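Local atomic coordinates of microtubule-associated protein 1A/1B, light chain 3 (Trypanosoma brucei brucei, PDB entry 3W1Y), a protein that probably becomes joined through its C-terminal end to a membrane lipid such as phosphatidylethanolamine and serves autophagy as a ubiquitin-like protein of the ATG8 family. Residues A[9-14]-A[125-130]; A[79-84]-A[97-102]; A[32-37]-A[114-119]. One frame throughout, in Å; residues are numbered along the deposited sequence.

Contact 1 of 3, residues A[9-14]-A[125-130]; sequences RYQYTR and FLYVSY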
loop_
_atom_site.group_PDB
_atom_site.type_symbol
_atom_site.label_atom_id
_atom_site.label_comp_id
_atom_site.label_asym_id
_atom_site.label_seq_id
_atom_site.Cartn_x
_atom_site.Cartn_y
_atom_site.Cartn_z
ATOM N N ARG A 9 20.070 11.068 -0.624
ATOM C CA ARG A 9 20.858 11.527 -1.753
ATOM C C ARG A 9 20.612 12.989 -2.130
ATOM O O ARG A 9 21.557 13.739 -2.342
ATOM C CB ARG A 9 20.623 10.622 -2.948
ATOM C CG ARG A 9 21.600 10.900 -4.051
ATOM C CD ARG A 9 21.793 9.706 -4.974
ATOM N NE ARG A 9 22.702 10.127 -6.029
ATOM C CZ ARG A 9 22.365 10.963 -6.999
ATOM N NH1 ARG A 9 21.122 11.420 -7.065
ATOM N NH2 ARG A 9 23.271 11.328 -7.904
ATOM N N TYR A 10 19.344 13.391 -2.170
ATOM C CA TYR A 10 18.942 14.789 -2.413
ATOM C C TYR A 10 19.586 15.834 -1.491
ATOM O O TYR A 10 19.863 16.938 -1.925
ATOM C CB TYR A 10 17.427 14.917 -2.332
ATOM C CG TYR A 10 16.852 16.040 -3.139
ATOM C CD1 TYR A 10 16.739 15.943 -4.523
ATOM C CD2 TYR A 10 16.365 17.172 -2.522
ATOM C CE1 TYR A 10 16.190 16.979 -5.281
ATOM C CE2 TYR A 10 15.806 18.199 -3.254
ATOM C CZ TYR A 10 15.732 18.089 -4.626
ATOM O OH TYR A 10 15.179 19.093 -5.327
ATOM N N GLN A 11 19.816 15.487 -0.228
ATOM C CA GLN A 11 20.475 16.405 0.693
ATOM C C GLN A 11 21.987 16.520 0.483
ATOM O O GLN A 11 22.572 17.537 0.822
ATOM C CB GLN A 11 20.167 16.040 2.154
ATOM C CG GLN A 11 18.724 16.229 2.547
ATOM C CD GLN A 11 18.378 15.518 3.858
ATOM O OE1 GLN A 11 18.715 14.346 4.058
ATOM N NE2 GLN A 11 17.693 16.219 4.742
ATOM N N TYR A 12 22.621 15.496 -0.089
ATOM C CA TYR A 12 24.046 15.588 -0.414
ATOM C C TYR A 12 24.298 16.330 -1.705
ATOM O O TYR A 12 25.354 16.910 -1.893
ATOM C CB TYR A 12 24.690 14.199 -0.498
ATOM C CG TYR A 12 24.831 13.541 0.842
ATOM C CD1 TYR A 12 23.821 12.706 1.328
ATOM C CD2 TYR A 12 25.954 13.767 1.651
ATOM C CE1 TYR A 12 23.921 12.088 2.570
ATOM C CE2 TYR A 12 26.066 13.148 2.924
ATOM C CZ TYR A 12 25.027 12.311 3.362
ATOM O OH TYR A 12 25.086 11.673 4.586
ATOM N N THR A 13 23.351 16.281 -2.622
ATOM C CA THR A 13 23.580 16.839 -3.968
ATOM C C THR A 13 22.916 18.183 -4.163
ATOM O O THR A 13 23.174 18.841 -5.158
ATOM C CB THR A 13 23.135 15.858 -5.111
ATOM O OG1 THR A 13 21.771 15.499 -4.907
ATOM C CG2 THR A 13 23.938 14.588 -5.085
ATOM N N ARG A 14 22.050 18.590 -3.230
ATOM C CA ARG A 14 21.461 19.928 -3.258
ATOM C C ARG A 14 21.871 20.683 -2.012
ATOM O O ARG A 14 21.797 20.129 -0.905
ATOM C CB ARG A 14 19.939 19.855 -3.324
ATOM C CG ARG A 14 19.358 19.764 -4.719
ATOM C CD ARG A 14 19.750 18.467 -5.451
ATOM N NE ARG A 14 18.968 18.293 -6.672
ATOM C CZ ARG A 14 18.971 17.196 -7.417
ATOM N NH1 ARG A 14 19.736 16.151 -7.093
ATOM N NH2 ARG A 14 18.209 17.149 -8.484
ATOM N N PHE A 125 11.146 19.928 3.401
ATOM C CA PHE A 125 10.600 18.715 2.769
ATOM C C PHE A 125 10.234 17.695 3.829
ATOM O O PHE A 125 10.867 17.643 4.893
ATOM C CB PHE A 125 11.615 18.014 1.843
ATOM C CG PHE A 125 11.728 18.607 0.458
ATOM C CD1 PHE A 125 12.838 19.383 0.120
ATOM C CD2 PHE A 125 10.775 18.329 -0.518
ATOM C CE1 PHE A 125 12.979 19.923 -1.173
ATOM C CE2 PHE A 125 10.903 18.856 -1.804
ATOM C CZ PHE A 125 12.013 19.667 -2.122
ATOM N N LEU A 126 9.216 16.886 3.513
ATOM C CA LEU A 126 8.991 15.609 4.188
ATOM C C LEU A 126 9.739 14.533 3.373
ATOM O O LEU A 126 9.407 14.313 2.207
ATOM C CB LEU A 126 7.495 15.287 4.231
ATOM C CG LEU A 126 7.147 13.980 4.917
ATOM C CD1 LEU A 126 7.692 13.952 6.358
ATOM C CD2 LEU A 126 5.637 13.723 4.862
ATOM N N TYR A 127 10.774 13.933 3.973
ATOM C CA TYR A 127 11.572 12.905 3.331
ATOM C C TYR A 127 10.956 11.523 3.541
ATOM O O TYR A 127 10.561 11.179 4.650
ATOM C CB TYR A 127 13.014 12.964 3.842
ATOM C CG TYR A 127 13.776 14.101 3.185
ATOM C CD1 TYR A 127 13.762 15.375 3.731
ATOM C CD2 TYR A 127 14.471 13.898 1.988
ATOM C CE1 TYR A 127 14.429 16.426 3.117
ATOM C CE2 TYR A 127 15.147 14.929 1.372
ATOM C CZ TYR A 127 15.124 16.199 1.938
ATOM O OH TYR A 127 15.794 17.237 1.327
ATOM N N VAL A 128 10.857 10.751 2.462
ATOM C CA VAL A 128 10.215 9.452 2.488
ATOM C C VAL A 128 11.074 8.444 1.692
ATOM O O VAL A 128 11.540 8.738 0.570
ATOM C CB VAL A 128 8.770 9.511 1.908
ATOM C CG1 VAL A 128 8.158 8.127 1.820
ATOM C CG2 VAL A 128 7.865 10.463 2.711
ATOM N N SER A 129 11.294 7.271 2.293
ATOM C CA SER A 129 11.897 6.143 1.621
ATOM C C SER A 129 10.787 5.240 1.140
ATOM O O SER A 129 9.816 4.988 1.854
ATOM C CB SER A 129 12.785 5.345 2.564
ATOM O OG SER A 129 13.741 6.184 3.162
ATOM N N TYR A 130 10.952 4.736 -0.072
ATOM C CA TYR A 130 10.020 3.780 -0.594
ATOM C C TYR A 130 10.731 2.505 -1.055
ATOM O O TYR A 130 11.853 2.542 -1.594
ATOM C CB TYR A 130 9.173 4.411 -1.713
ATOM C CG TYR A 130 9.893 4.645 -3.024
ATOM C CD1 TYR A 130 9.912 3.671 -4.040
ATOM C CD2 TYR A 130 10.529 5.855 -3.269
ATOM C CE1 TYR A 130 10.579 3.907 -5.255
ATOM C CE2 TYR A 130 11.157 6.102 -4.451
ATOM C CZ TYR A 130 11.191 5.140 -5.449
ATOM O OH TYR A 130 11.842 5.457 -6.628
#
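Y10 swings its ring toward F125 and Y127 because CG stands anti to the backbone N (chi1 -153°), while Q11 reaches Y127 with CG beside its own N and the chain extended beyond. Y10 and F125 form an offset edge-to-face pair: the edge of Y10 is turned to the face of F125, with the planes at 82° and Y10 CE2 3.9 Å from F125 CE1. Y127 sits at the rim of the same tyrosine, its OH near the Y10 ring plane and 3.9 Å from Y10 CD2. Q11 comes head-on toward Y127 and lays its amide over one face of that ring, the two planes 32° apart. Q11 NE2 is 3.7 Å from Y127 CE1, and Q11 CG comes within 3.3 Å of Y127 OH. R14 CD lies over one face of the Y10 ring, toward its rim, while the R14 guanidinium bonds T13 OG1 in its own plane and forms a salt bridge with E64.

The short helix 9-13 is thereby docked on the start of strand 126-133 and the residue leading into it, as the N-terminal helices of ATG8 proteins lie on the ubiquitin-like core. Across the seam the grip is aromatic and van der Waals; the polar ends are satisfied to the side, Y10 OH by E22 and Y127 OH by D123, which should fix where both rings point.

Contact 2 of 3, residues A[79-84]-A[97-102]; sequences MEFMMA and VFVFIG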
loop_
_atom_site.group_PDB
_atom_site.type_symbol
_atom_site.label_atom_id
_atom_site.label_comp_id
_atom_site.label_asym_id
_atom_site.label_seq_id
_atom_site.Cartn_x
_atom_site.Cartn_y
_atom_site.Cartn_z
ATOM N N MET A 79 -2.376 6.671 2.393
ATOM C CA MET A 79 -2.818 5.821 1.298
ATOM C C MET A 79 -2.873 6.569 -0.046
ATOM O O MET A 79 -2.467 6.035 -1.083
ATOM C CB MET A 79 -4.183 5.167 1.654
ATOM C CG MET A 79 -4.759 4.268 0.551
ATOM S SD MET A 79 -3.686 2.817 0.265
ATOM C CE MET A 79 -4.315 1.766 1.570
ATOM N N GLU A 80 -3.404 7.789 -0.024
ATOM C CA GLU A 80 -3.503 8.598 -1.245
ATOM C C GLU A 80 -2.127 8.900 -1.815
ATOM O O GLU A 80 -1.910 8.775 -3.018
ATOM C CB GLU A 80 -4.300 9.895 -1.000
ATOM C CG GLU A 80 -5.804 9.678 -1.121
ATOM C CD GLU A 80 -6.652 10.825 -0.543
ATOM O OE1 GLU A 80 -7.529 11.335 -1.282
ATOM O OE2 GLU A 80 -6.473 11.194 0.644
ATOM N N PHE A 81 -1.203 9.290 -0.941
ATOM C CA PHE A 81 0.198 9.435 -1.309
ATOM C C PHE A 81 0.752 8.168 -1.946
ATOM O O PHE A 81 1.379 8.227 -3.000
ATOM C CB PHE A 81 1.035 9.833 -0.082
ATOM C CG PHE A 81 2.515 9.708 -0.283
ATOM C CD1 PHE A 81 3.146 10.306 -1.351
ATOM C CD2 PHE A 81 3.284 8.998 0.623
ATOM C CE1 PHE A 81 4.500 10.182 -1.529
ATOM C CE2 PHE A 81 4.667 8.883 0.447
ATOM C CZ PHE A 81 5.258 9.469 -0.631
ATOM N N MET A 82 0.513 7.031 -1.315
ATOM C CA MET A 82 1.015 5.776 -1.828
ATOM C C MET A 82 0.446 5.423 -3.196
ATOM O O MET A 82 1.161 4.886 -4.044
ATOM C CB MET A 82 0.744 4.657 -0.847
ATOM C CG MET A 82 1.791 4.490 0.219
ATOM S SD MET A 82 1.031 3.441 1.462
ATOM C CE MET A 82 1.168 1.851 0.655
ATOM N N MET A 83 -0.829 5.732 -3.409
ATOM C CA MET A 83 -1.447 5.568 -4.726
ATOM C C MET A 83 -0.872 6.533 -5.739
ATOM O O MET A 83 -0.634 6.127 -6.855
ATOM C CB MET A 83 -2.973 5.691 -4.675
ATOM C CG MET A 83 -3.605 4.662 -3.738
ATOM S SD MET A 83 -5.313 5.115 -3.363
ATOM C CE MET A 83 -6.158 4.250 -4.735
ATOM N N ALA A 84 -0.616 7.786 -5.358
ATOM C CA ALA A 84 0.089 8.708 -6.261
ATOM C C ALA A 84 1.504 8.192 -6.676
ATOM O O ALA A 84 1.908 8.320 -7.837
ATOM C CB ALA A 84 0.164 10.102 -5.659
ATOM N N VAL A 97 4.110 -0.954 -3.449
ATOM C CA VAL A 97 5.045 0.022 -2.898
ATOM C C VAL A 97 4.709 0.237 -1.429
ATOM O O VAL A 97 3.547 0.354 -1.084
ATOM C CB VAL A 97 5.041 1.366 -3.709
ATOM C CG1 VAL A 97 3.660 2.017 -3.705
ATOM C CG2 VAL A 97 6.117 2.338 -3.196
ATOM N N PHE A 98 5.723 0.243 -0.564
ATOM C CA PHE A 98 5.547 0.632 0.839
ATOM C C PHE A 98 6.466 1.822 1.141
ATOM O O PHE A 98 7.531 1.957 0.531
ATOM C CB PHE A 98 5.803 -0.557 1.794
ATOM C CG PHE A 98 6.977 -1.418 1.393
ATOM C CD1 PHE A 98 8.250 -1.178 1.919
ATOM C CD2 PHE A 98 6.814 -2.466 0.481
ATOM C CE1 PHE A 98 9.363 -1.955 1.541
ATOM C CE2 PHE A 98 7.913 -3.265 0.096
ATOM C CZ PHE A 98 9.199 -2.997 0.625
ATOM N N VAL A 99 6.031 2.697 2.050
ATOM C CA VAL A 99 6.773 3.912 2.408
ATOM C C VAL A 99 7.135 4.022 3.903
ATOM O O VAL A 99 6.401 3.546 4.767
ATOM C CB VAL A 99 6.039 5.215 1.958
ATOM C CG1 VAL A 99 5.909 5.274 0.429
ATOM C CG2 VAL A 99 4.678 5.349 2.616
ATOM N N PHE A 100 8.261 4.687 4.173
ATOM C CA PHE A 100 8.812 4.848 5.508
ATOM C C PHE A 100 9.106 6.300 5.812
ATOM O O PHE A 100 9.547 7.047 4.948
ATOM C CB PHE A 100 10.109 4.041 5.666
ATOM C CG PHE A 100 9.961 2.600 5.319
ATOM C CD1 PHE A 100 10.139 2.167 4.008
ATOM C CD2 PHE A 100 9.597 1.664 6.298
ATOM C CE1 PHE A 100 9.985 0.810 3.678
ATOM C CE2 PHE A 100 9.440 0.314 5.980
ATOM C CZ PHE A 100 9.627 -0.111 4.679
ATOM N N ILE A 101 8.856 6.684 7.051
ATOM C CA ILE A 101 9.321 7.939 7.574
ATOM C C ILE A 101 10.247 7.594 8.725
ATOM O O ILE A 101 9.814 7.046 9.739
ATOM C CB ILE A 101 8.168 8.881 8.016
ATOM C CG1 ILE A 101 7.424 9.445 6.806
ATOM C CG2 ILE A 101 8.736 10.095 8.727
ATOM C CD1 ILE A 101 6.270 8.640 6.378
ATOM N N GLY A 102 11.534 7.877 8.530
ATOM C CA GLY A 102 12.595 7.561 9.499
ATOM C C GLY A 102 12.562 6.152 10.077
ATOM O O GLY A 102 12.669 5.979 11.312
#
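M82 and V97 bring the two backbones nearest, their CA atoms 7.1 Å apart, where helix 79-84 passes strand 97-100. The axes come within 9.0 Å, and the N-to-C directions make an angle of 126°, so the helix runs across the strand and partly against it. Regular helical bonds such as M83 N to M79 O hold the ridge from which F81 and M82 project.

V99 is the residue both of them meet. M82 lays its CG against V99 CG2 at 3.8 Å, then bends at its last torsion (chi3 77°), turning the methyl back toward the strand, where M82 CE lies 3.3 Å from the carbonyl V97 O. F81 comes to the other methyl: with CG anti to the backbone N (chi1 167°), its ring reaches out until F81 CE2 is 3.8 Å from V99 CG1. The ring meets this methyl obliquely, and V99 CG2 is only slightly farther from the same carbon, at 4.1 Å. V97 CG1 packs 3.8 Å from M82 O, so the same helix residue is met at its backbone too.

The F81 ring goes on into the core of the fold, edge-to-face with F70 and against V128, I36 and L112. On the strand, F98 and F100 point the other way and touch the chain of another protein, while M79 and M83 of the helix pack on a second copy of this protein. Helix 78-88 packed on a mixed sheet of strand order 2-1-4-3 is consistent with the ubiquitin-like (beta-grasp) fold of the ATG8 family. The chemistry is that of a hydrophobic core: valine methyls, methionine CG and CE and a ring meet here, with two carbonyl oxygens packed against carbon, so shape and the exclusion of water, more than directed bonds, seat the helix on the strand.

Contact 3 of 3, residues A[32-37]-A[114-119]; sequences KHIPIL and DIYARA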
loop_
_atom_site.group_PDB
_atom_site.type_symbol
_atom_site.label_atom_id
_atom_site.label_comp_id
_atom_site.label_asym_id
_atom_site.label_seq_id
_atom_site.Cartn_x
_atom_site.Cartn_y
_atom_site.Cartn_z
ATOM N N LYS A 32 -1.278 25.009 2.078
ATOM C CA LYS A 32 -1.942 23.834 2.642
ATOM C C LYS A 32 -1.441 22.522 1.982
ATOM O O LYS A 32 -2.043 21.467 2.157
ATOM C CB LYS A 32 -3.471 23.989 2.507
ATOM C CG LYS A 32 -4.062 25.118 3.387
ATOM C CD LYS A 32 -5.599 25.230 3.224
ATOM C CE LYS A 32 -6.109 26.437 4.024
ATOM N NZ LYS A 32 -7.610 26.487 4.143
ATOM N N HIS A 33 -0.352 22.598 1.228
ATOM C CA HIS A 33 0.219 21.419 0.620
ATOM C C HIS A 33 1.557 21.040 1.254
ATOM O O HIS A 33 2.284 21.870 1.777
ATOM C CB HIS A 33 0.325 21.553 -0.914
ATOM C CG HIS A 33 -1.014 21.603 -1.608
ATOM N ND1 HIS A 33 -1.381 20.717 -2.601
ATOM C CD2 HIS A 33 -2.079 22.415 -1.422
ATOM C CE1 HIS A 33 -2.610 20.990 -2.999
ATOM N NE2 HIS A 33 -3.058 22.012 -2.293
ATOM N N ILE A 34 1.859 19.751 1.185
ATOM C CA ILE A 34 3.035 19.169 1.804
ATOM C C ILE A 34 4.015 18.808 0.688
ATOM O O ILE A 34 3.682 18.027 -0.203
ATOM C CB ILE A 34 2.629 17.903 2.623
ATOM C CG1 ILE A 34 1.461 18.225 3.599
ATOM C CG2 ILE A 34 3.876 17.226 3.298
ATOM C CD1 ILE A 34 1.757 19.375 4.662
ATOM N N PRO A 35 5.226 19.405 0.718
ATOM C CA PRO A 35 6.281 18.971 -0.218
ATOM C C PRO A 35 6.997 17.713 0.273
ATOM O O PRO A 35 7.491 17.662 1.397
ATOM C CB PRO A 35 7.221 20.174 -0.294
ATOM C CG PRO A 35 6.991 20.932 1.015
ATOM C CD PRO A 35 5.632 20.554 1.559
ATOM N N ILE A 36 7.056 16.712 -0.601
ATOM C CA ILE A 36 7.508 15.395 -0.268
ATOM C C ILE A 36 8.632 14.994 -1.225
ATOM O O ILE A 36 8.522 15.154 -2.443
ATOM C CB ILE A 36 6.343 14.384 -0.365
ATOM C CG1 ILE A 36 5.176 14.829 0.518
ATOM C CG2 ILE A 36 6.805 12.933 -0.027
ATOM C CD1 ILE A 36 3.869 14.038 0.276
ATOM N N LEU A 37 9.727 14.494 -0.656
ATOM C CA LEU A 37 10.842 14.015 -1.455
ATOM C C LEU A 37 10.963 12.516 -1.193
ATOM O O LEU A 37 11.205 12.131 -0.056
ATOM C CB LEU A 37 12.117 14.792 -1.053
ATOM C CG LEU A 37 13.415 14.695 -1.871
ATOM C CD1 LEU A 37 13.957 13.271 -1.825
ATOM C CD2 LEU A 37 13.198 15.151 -3.286
ATOM N N ASP A 114 -0.365 15.969 9.318
ATOM C CA ASP A 114 0.008 15.575 10.682
ATOM C C ASP A 114 1.411 14.989 10.705
ATOM O O ASP A 114 2.172 15.247 11.623
ATOM C CB ASP A 114 -1.017 14.614 11.298
ATOM C CG ASP A 114 -2.358 15.301 11.593
ATOM O OD1 ASP A 114 -2.353 16.461 12.078
ATOM O OD2 ASP A 114 -3.414 14.675 11.354
ATOM N N ILE A 115 1.766 14.222 9.682
ATOM C CA ILE A 115 3.108 13.621 9.613
ATOM C C ILE A 115 4.143 14.715 9.386
ATOM O O ILE A 115 5.216 14.718 9.999
ATOM C CB ILE A 115 3.171 12.558 8.481
ATOM C CG1 ILE A 115 2.152 11.433 8.778
ATOM C CG2 ILE A 115 4.593 12.027 8.291
ATOM C CD1 ILE A 115 1.954 10.476 7.637
ATOM N N TYR A 116 3.797 15.642 8.502
ATOM C CA TYR A 116 4.626 16.797 8.203
ATOM C C TYR A 116 4.995 17.618 9.448
ATOM O O TYR A 116 6.179 17.863 9.698
ATOM C CB TYR A 116 3.911 17.663 7.183
ATOM C CG TYR A 116 4.719 18.804 6.668
ATOM C CD1 TYR A 116 5.810 18.580 5.840
ATOM C CD2 TYR A 116 4.375 20.124 6.982
ATOM C CE1 TYR A 116 6.555 19.640 5.330
ATOM C CE2 TYR A 116 5.108 21.195 6.475
ATOM C CZ TYR A 116 6.209 20.942 5.652
ATOM O OH TYR A 116 6.954 21.992 5.142
ATOM N N ALA A 117 3.983 18.025 10.222
ATOM C CA ALA A 117 4.179 18.727 11.510
ATOM C C ALA A 117 5.206 18.077 12.424
ATOM O O ALA A 117 6.030 18.764 13.033
ATOM C CB ALA A 117 2.847 18.908 12.253
ATOM N N ARG A 118 5.175 16.755 12.513
ATOM C CA ARG A 118 6.122 16.036 13.370
ATOM C C ARG A 118 7.479 15.671 12.721
ATOM O O ARG A 118 8.493 15.542 13.437
ATOM C CB ARG A 118 5.464 14.771 13.958
ATOM C CG ARG A 118 5.316 13.605 12.995
ATOM C CD ARG A 118 5.438 12.254 13.748
ATOM N NE ARG A 118 5.888 11.149 12.872
ATOM C CZ ARG A 118 5.078 10.258 12.297
ATOM N NH1 ARG A 118 3.763 10.315 12.508
ATOM N NH2 ARG A 118 5.578 9.302 11.510
ATOM N N ALA A 119 7.509 15.501 11.393
ATOM C CA ALA A 119 8.664 14.822 10.765
ATOM C C ALA A 119 9.362 15.602 9.681
ATOM O O ALA A 119 10.332 15.128 9.111
ATOM C CB ALA A 119 8.277 13.397 10.232
#
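Y116 reaches from helix 112-119 to I34 and P35, and its atoms can be followed outward. At the base, Y116 CB already touches I34, lying 3.7 Å from I34 CD1. CG stands anti to the backbone N (chi1 -173°), which carries the ring toward the strand, and the two branches of I34 divide its near half between them. I34 CG2 packs 3.5 Å from Y116 CD1, while I34 CD1 lies 3.6 Å from Y116 CD2, both methyls meeting the end of the ring nearest CB. I34 and Y116 run alongside each other, pointing opposite ways. Farther out P35 takes over, roughly perpendicular to the tyrosine: P35 CD is 4.0 Å from Y116 CE1 and 4.1 Å from Y116 OH. At the tip, the hydroxyl is hydrogen-bonded to the backbone oxygen of G124, so this buried polar group has a partner just ahead of strand 126-133.

The ring is therefore wedged between several elements. Strand 33-40 offers I34 and P35, L126 packs on Y116 from the neighbouring strand 126-133, and R27 of helix 16-29 touches both I34 and Y116, while helix 112-119 supplies the tyrosine itself.

How the contacts relate
All three contacts are buried and rest on one mixed sheet, each with a helix as one partner. Contact 3 uses strand 33-40 and contact 1 its parallel neighbour 126-133, tied by backbone bonds between L126 and both P35 and L37; contact 2 uses an edge strand of the sheet within this chain, 96-100, bonded to 126-133 through S129 and F100. Contacts 2 and 3 also meet directly, I36 on F81 and I101 on A119. Their chemistry differs: contact 2 sets a phenylalanine ring and a methionine chain against valines, close to subunit neighbours, contact 3 a single tyrosine against aliphatic groups, and contact 1 an aromatic cluster with an amide, its hydroxyls anchored by acidic residues.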